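Local coordinates for protein DNA-3-methyladenine glycosidase (Bacillus halodurans, PDB 2H56) that belongs to the HhH-GPD superfamily of base excision DNA repair proteins, folding as a predominantly helical single chain, at residues 104-107 / 108-112; 151-154 / 155-159. All coordinates share one frame; numbering follows the deposited sequence.

Contact 1 of 2, residues 104-107 / 108-112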
ATOM      1  N   SER A 104       0.644 -21.585  -0.627  1.00 64.52           N
ATOM      2  CA  SER A 104      -0.570 -22.304  -1.136  1.00 63.46           C
ATOM      3  C   SER A 104      -0.474 -22.512  -2.639  1.00 60.79           C
ATOM      4  O   SER A 104       0.338 -21.879  -3.293  1.00 61.09           O
ATOM      5  CB  SER A 104      -1.857 -21.576  -0.746  1.00 61.97           C
ATOM      6  OG  SER A 104      -2.127 -20.483  -1.609  1.00 69.19           O
ATOM      7  N   LYS A 105      -1.254 -23.436  -3.177  1.00 62.58           N
ATOM      8  CA  LYS A 105      -1.284 -23.681  -4.636  1.00 64.83           C
ATOM      9  C   LYS A 105      -1.746 -22.435  -5.453  1.00 67.87           C
ATOM     10  O   LYS A 105      -1.174 -22.116  -6.508  1.00 69.57           O
ATOM     11  CB  LYS A 105      -2.180 -24.863  -4.940  1.00 63.57           C
ATOM     12  CG  LYS A 105      -2.184 -25.287  -6.374  1.00 69.35           C
ATOM     13  CD  LYS A 105      -3.192 -26.385  -6.594  1.00 67.69           C
ATOM     14  CE  LYS A 105      -3.027 -27.021  -7.955  1.00 75.82           C
ATOM     15  NZ  LYS A 105      -3.283 -28.491  -7.902  1.00 85.41           N
ATOM     16  N   ARG A 106      -2.738 -21.708  -4.960  1.00 67.17           N
ATOM     17  CA  ARG A 106      -3.110 -20.486  -5.639  1.00 69.29           C
ATOM     18  C   ARG A 106      -1.973 -19.449  -5.613  1.00 68.31           C
ATOM     19  O   ARG A 106      -1.659 -18.810  -6.627  1.00 66.43           O
ATOM     20  CB  ARG A 106      -4.403 -19.900  -5.055  1.00 72.33           C
ATOM     21  CG  ARG A 106      -5.698 -20.548  -5.607  1.00 75.35           C
ATOM     22  CD  ARG A 106      -6.651 -19.464  -6.095  1.00 96.59           C
ATOM     23  NE  ARG A 106      -7.998 -19.972  -6.295  1.00107.23           N
ATOM     24  CZ  ARG A 106      -8.856 -20.266  -5.318  1.00113.08           C
ATOM     25  NH1 ARG A 106      -8.516 -20.106  -4.037  1.00114.96           N
ATOM     26  NH2 ARG A 106     -10.063 -20.738  -5.628  1.00110.29           N
ATOM     27  N   LYS A 107      -1.354 -19.267  -4.461  1.00 66.82           N
ATOM     28  CA  LYS A 107      -0.281 -18.290  -4.391  1.00 67.97           C
ATOM     29  C   LYS A 107       0.891 -18.655  -5.335  1.00 68.18           C
ATOM     30  O   LYS A 107       1.536 -17.795  -5.912  1.00 66.28           O
ATOM     31  CB  LYS A 107       0.192 -18.114  -2.961  1.00 69.42           C
ATOM     32  CG  LYS A 107      -0.812 -17.399  -2.059  1.00 68.85           C
ATOM     33  CD  LYS A 107      -0.357 -17.450  -0.589  1.00 71.64           C
ATOM     34  CE  LYS A 107      -1.170 -16.524   0.306  1.00 68.72           C
ATOM     35  NZ  LYS A 107      -0.771 -16.681   1.728  1.00 73.41           N
ATOM     36  N   ILE A 108       1.131 -19.941  -5.534  1.00 70.50           N
ATOM     37  CA  ILE A 108       2.162 -20.361  -6.472  1.00 68.17           C
ATOM     38  C   ILE A 108       1.837 -19.942  -7.893  1.00 69.20           C
ATOM     39  O   ILE A 108       2.716 -19.441  -8.585  1.00 70.11           O
ATOM     40  CB  ILE A 108       2.416 -21.859  -6.400  1.00 68.53           C
ATOM     41  CG1 ILE A 108       3.120 -22.169  -5.064  1.00 63.92           C
ATOM     42  CG2 ILE A 108       3.263 -22.281  -7.597  1.00 57.23           C
ATOM     43  CD1 ILE A 108       3.040 -23.597  -4.651  1.00 60.77           C
ATOM     44  N   GLU A 109       0.583 -20.113  -8.316  1.00 67.62           N
ATOM     45  CA  GLU A 109       0.167 -19.642  -9.617  1.00 68.05           C
ATOM     46  C   GLU A 109       0.378 -18.110  -9.735  1.00 68.50           C
ATOM     47  O   GLU A 109       0.887 -17.622 -10.754  1.00 68.84           O
ATOM     48  CB  GLU A 109      -1.283 -20.030  -9.886  1.00 65.62           C
ATOM     49  CG  GLU A 109      -1.879 -19.457 -11.212  1.00 80.30           C
ATOM     50  CD  GLU A 109      -3.347 -19.917 -11.543  1.00 78.09           C
ATOM     51  OE1 GLU A 109      -3.960 -20.663 -10.733  1.00 86.53           O
ATOM     52  OE2 GLU A 109      -3.870 -19.524 -12.627  1.00 88.90           O
ATOM     53  N   TYR A 110       0.021 -17.347  -8.703  1.00 66.59           N
ATOM     54  CA  TYR A 110       0.213 -15.913  -8.785  1.00 66.38           C
ATOM     55  C   TYR A 110       1.688 -15.548  -8.901  1.00 65.83           C
ATOM     56  O   TYR A 110       2.057 -14.707  -9.700  1.00 67.03           O
ATOM     57  CB  TYR A 110      -0.395 -15.176  -7.584  1.00 67.32           C
ATOM     58  CG  TYR A 110      -1.839 -15.505  -7.276  1.00 66.28           C
ATOM     59  CD1 TYR A 110      -2.733 -15.907  -8.278  1.00 62.62           C
ATOM     60  CD2 TYR A 110      -2.315 -15.408  -5.962  1.00 63.25           C
ATOM     61  CE1 TYR A 110      -4.064 -16.200  -7.972  1.00 63.62           C
ATOM     62  CE2 TYR A 110      -3.647 -15.699  -5.648  1.00 62.92           C
ATOM     63  CZ  TYR A 110      -4.505 -16.100  -6.643  1.00 66.97           C
ATOM     64  OH  TYR A 110      -5.792 -16.393  -6.287  1.00 66.44           O
ATOM     65  N   ILE A 111       2.528 -16.175  -8.102  1.00 65.83           N
ATOM     66  CA  ILE A 111       3.964 -15.890  -8.132  1.00 67.19           C
ATOM     67  C   ILE A 111       4.560 -16.219  -9.517  1.00 66.92           C
ATOM     68  O   ILE A 111       5.303 -15.422 -10.116  1.00 65.49           O
ATOM     69  CB  ILE A 111       4.716 -16.669  -7.009  1.00 67.46           C
ATOM     70  CG1 ILE A 111       4.353 -16.055  -5.649  1.00 63.07           C
ATOM     71  CG2 ILE A 111       6.255 -16.634  -7.226  1.00 62.80           C
ATOM     72  CD1 ILE A 111       4.470 -16.999  -4.455  1.00 56.26           C
ATOM     73  N   ARG A 112       4.210 -17.380 -10.036  1.00 64.68           N
ATOM     74  CA  ARG A 112       4.621 -17.729 -11.389  1.00 63.73           C
ATOM     75  C   ARG A 112       4.172 -16.684 -12.400  1.00 64.02           C
ATOM     76  O   ARG A 112       4.938 -16.341 -13.309  1.00 66.51           O
ATOM     77  CB  ARG A 112       4.045 -19.076 -11.826  1.00 61.87           C
ATOM     78  CG  ARG A 112       4.571 -20.255 -11.115  1.00 54.91           C
ATOM     79  CD  ARG A 112       6.083 -20.330 -11.076  1.00 62.48           C
ATOM     80  NE  ARG A 112       6.477 -21.522 -10.338  1.00 68.61           N
ATOM     81  CZ  ARG A 112       7.717 -21.826  -9.974  1.00 74.52           C
ATOM     82  NH1 ARG A 112       8.737 -21.015 -10.281  1.00 71.79           N
ATOM     83  NH2 ARG A 112       7.934 -22.958  -9.290  1.00 71.72           N
TER

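Contact 2 of 2, residues 151-154 / 155-159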
ATOM      1  N   ALA A 151      -2.629  -3.604  -6.202  1.00 62.92           N
ATOM      2  CA  ALA A 151      -1.813  -2.744  -7.051  1.00 62.40           C
ATOM      3  C   ALA A 151      -1.630  -1.420  -6.359  1.00 65.09           C
ATOM      4  O   ALA A 151      -0.545  -0.843  -6.397  1.00 66.20           O
ATOM      5  CB  ALA A 151      -2.455  -2.518  -8.405  1.00 61.27           C
ATOM      6  N   GLU A 152      -2.693  -0.921  -5.734  1.00 65.24           N
ATOM      7  CA  GLU A 152      -2.617   0.392  -5.139  1.00 66.76           C
ATOM      8  C   GLU A 152      -1.634   0.419  -3.970  1.00 68.35           C
ATOM      9  O   GLU A 152      -0.754   1.288  -3.934  1.00 66.87           O
ATOM     10  CB  GLU A 152      -3.997   0.899  -4.755  1.00 66.97           C
ATOM     11  CG  GLU A 152      -4.747   1.411  -5.975  1.00 65.99           C
ATOM     12  CD  GLU A 152      -6.246   1.584  -5.756  1.00 76.88           C
ATOM     13  OE1 GLU A 152      -6.818   0.906  -4.840  1.00 72.59           O
ATOM     14  OE2 GLU A 152      -6.842   2.400  -6.531  1.00 79.85           O
HETATM   15  N   MSE A 153      -1.736  -0.562  -3.070  1.00 69.75           N
HETATM   16  CA  MSE A 153      -0.801  -0.661  -1.929  1.00 69.25           C
HETATM   17  C   MSE A 153       0.649  -0.830  -2.388  1.00 69.32           C
HETATM   18  O   MSE A 153       1.606  -0.268  -1.754  1.00 67.67           O
HETATM   19  CB  MSE A 153      -1.148  -1.830  -1.026  1.00 66.96           C
HETATM   20  CG  MSE A 153      -2.503  -1.765  -0.468  1.00 64.99           C
HETATM   21 SE   MSE A 153      -2.694  -0.277   0.731  0.70 60.17          SE
HETATM   22  CE  MSE A 153      -1.712  -1.055   2.350  1.00 81.87           C
ATOM     23  N   PHE A 154       0.795  -1.580  -3.482  1.00 64.74           N
ATOM     24  CA  PHE A 154       2.092  -1.784  -4.089  1.00 67.70           C
ATOM     25  C   PHE A 154       2.662  -0.491  -4.614  1.00 70.10           C
ATOM     26  O   PHE A 154       3.863  -0.254  -4.454  1.00 76.18           O
ATOM     27  CB  PHE A 154       2.007  -2.782  -5.236  1.00 69.77           C
ATOM     28  CG  PHE A 154       3.319  -3.048  -5.893  1.00 72.16           C
ATOM     29  CD1 PHE A 154       4.261  -3.886  -5.281  1.00 79.67           C
ATOM     30  CD2 PHE A 154       3.616  -2.484  -7.125  1.00 68.07           C
ATOM     31  CE1 PHE A 154       5.502  -4.120  -5.876  1.00 67.70           C
ATOM     32  CE2 PHE A 154       4.848  -2.727  -7.734  1.00 72.29           C
ATOM     33  CZ  PHE A 154       5.791  -3.543  -7.109  1.00 65.23           C
HETATM   34  N   MSE A 155       1.827   0.342  -5.240  1.00 66.49           N
HETATM   35  CA  MSE A 155       2.313   1.576  -5.805  1.00 65.85           C
HETATM   36  C   MSE A 155       2.796   2.484  -4.672  1.00 67.60           C
HETATM   37  O   MSE A 155       3.640   3.385  -4.879  1.00 66.98           O
HETATM   38  CB  MSE A 155       1.216   2.322  -6.578  1.00 65.11           C
HETATM   39  CG  MSE A 155       0.701   1.662  -7.826  1.00 64.92           C
HETATM   40 SE   MSE A 155      -0.415   2.847  -8.910  0.70 68.29          SE
HETATM   41  CE  MSE A 155       0.849   4.358  -9.122  1.00 64.61           C
HETATM   42  N   MSE A 156       2.220   2.325  -3.483  1.00 65.84           N
HETATM   43  CA  MSE A 156       2.512   3.313  -2.459  1.00 66.35           C
HETATM   44  C   MSE A 156       3.767   2.859  -1.741  1.00 69.05           C
HETATM   45  O   MSE A 156       4.771   3.542  -1.750  1.00 71.66           O
HETATM   46  CB  MSE A 156       1.362   3.486  -1.467  1.00 66.13           C
HETATM   47  CG  MSE A 156       0.110   4.215  -1.996  1.00 68.74           C
HETATM   48 SE   MSE A 156      -1.181   4.206  -0.546  0.70 55.98          SE
HETATM   49  CE  MSE A 156      -2.880   5.118  -1.173  1.00 63.91           C
ATOM     50  N   PHE A 157       3.676   1.669  -1.173  1.00 71.75           N
ATOM     51  CA  PHE A 157       4.614   1.158  -0.204  1.00 71.90           C
ATOM     52  C   PHE A 157       5.782   0.436  -0.850  1.00 73.62           C
ATOM     53  O   PHE A 157       6.650  -0.088  -0.155  1.00 75.31           O
ATOM     54  CB  PHE A 157       3.878   0.191   0.727  1.00 71.21           C
ATOM     55  CG  PHE A 157       2.940   0.869   1.630  1.00 70.04           C
ATOM     56  CD1 PHE A 157       3.418   1.703   2.618  1.00 75.17           C
ATOM     57  CD2 PHE A 157       1.582   0.722   1.482  1.00 73.25           C
ATOM     58  CE1 PHE A 157       2.551   2.371   3.483  1.00 72.90           C
ATOM     59  CE2 PHE A 157       0.702   1.386   2.324  1.00 71.40           C
ATOM     60  CZ  PHE A 157       1.192   2.216   3.335  1.00 72.84           C
ATOM     61  N   SER A 158       5.823   0.403  -2.170  1.00 74.93           N
ATOM     62  CA  SER A 158       6.914  -0.264  -2.828  1.00 75.01           C
ATOM     63  C   SER A 158       7.488   0.543  -3.963  1.00 74.13           C
ATOM     64  O   SER A 158       8.682   0.620  -4.042  1.00 80.23           O
ATOM     65  CB  SER A 158       6.495  -1.662  -3.255  1.00 76.63           C
ATOM     66  OG  SER A 158       7.016  -1.945  -4.522  1.00 83.46           O
ATOM     67  N   LEU A 159       6.676   1.137  -4.833  1.00 72.56           N
ATOM     68  CA  LEU A 159       7.170   2.156  -5.788  1.00 72.08           C
ATOM     69  C   LEU A 159       7.228   3.601  -5.245  1.00 70.48           C
ATOM     70  O   LEU A 159       7.595   4.520  -5.987  1.00 68.95           O
ATOM     71  CB  LEU A 159       6.296   2.235  -7.029  1.00 73.87           C
ATOM     72  CG  LEU A 159       6.245   1.049  -7.965  1.00 81.28           C
ATOM     73  CD1 LEU A 159       5.465  -0.047  -7.302  1.00 83.42           C
ATOM     74  CD2 LEU A 159       5.574   1.504  -9.266  1.00 81.72           C
TER

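Contact 1 of 2, residues 104-107 / 108-112
Tyr-110 lies back over Arg-106 across a single turn at the start of helix 105-119. Its CB starts near Lys-107 O, and the first torsion (chi1 -52°) sets CG anti to its own carbonyl carbon, turning the ring back toward the preceding turn. CG then comes within 3.4 Å of Arg-106 O, which stands 3.3 Å above the ring plane and over its centre. Further out, CD2 passes Lys-107 CA, and CZ reaches the aliphatic part of Arg-106, 4.0 Å from its CD. At the tip, Tyr-110 OH lies 3.2 Å from Arg-106 CD. The two side chains run side by side in the same direction, with guanidinium and ring planes only 10° apart. A long, flexible arginine suits this place because its CB and CD lie beside the hydroxyl end of the tyrosine while its charged end continues outward. Arg-106 O also accepts the N-H of Tyr-110 N at 3.0 Å, and so meets both the backbone and the ring of that residue.

Ser-104 is the N-cap. Its short hydroxyl side chain can bend back to accept from Lys-107 N, with OG 3.2 Å from that nitrogen, while Ser-104 O accepts from Ile-108 N.

A long lysine suits position 107 because its extended chain carries NZ to Val-60 O and Gln-62 O, and the acidic Glu-109 can pair with Lys-144 in a salt bridge. Apolar Ile-108 packs on helix 95-100, whereas Lys-107, Tyr-110 and Ile-111 touch Ile-59 of helix 51-61.

Contact 2 of 2, residues 151-154 / 155-159
The last turns of helix 148-157 run from ordinary i+4 bonds, such as Phe-157 N to Met-153 O (2.9 Å), into a wider closing turn in which Leu-159 N donates to Phe-154 O, five residues back, at 3.2 Å. Ser-158 N makes a weak bond to the same Phe-154 oxygen. Sequence and position are consistent with this being the second helix of the helix-hairpin-helix motif for which the superfamily is named, the first being helix 133-141.

On one flank sits a Met-aromatic contact one turn long. Met-153, modelled as selenomethionine, bends at chi2 (-66°) and again at chi3 (-77°), and this brings its tip back beside Phe-157. The selenium lies at the ring's edge, 5.4 Å from the centroid, and the methyl CE touches Phe-157 CE2 at 3.4 Å. The unbranched chain of methionine, here with selenium in place of sulfur, bends easily, and Trp-210 of helix 202-219 touches Met-153 too.

Phe-154 points into another neighbourhood, where its large apolar ring touches Leu-140 of helix 133-141 and Ser-54 and Leu-55 of helix 51-61, which suits a buried site. Small Ser-158 fits against it where the backbone leaves the helix: its OG stands 3.0 Å above the plane of the Phe-154 ring, over one face and shifted toward the rim carrying CE1.

How the contacts relate
From the N terminus the chain first reaches contact 1, where residues 104-112 open helix 105-119, and then contact 2, where residues 151-159 finish helix 148-157. Each links residues three to five apart within about two turns and closes no long loop, and the two follow in series without nesting or crossing. Their centres lie 20 Å apart and their nearest atoms about 12 Å, so they do not touch. Helix 51-61 connects them: Ile-59 meets the first, while Ser-54 and Leu-55 meet the second. Lys-144, in the connection between helices 133-141 and 148-157, also reaches back to contact 1, placing both within one bundle of helices of the same chain.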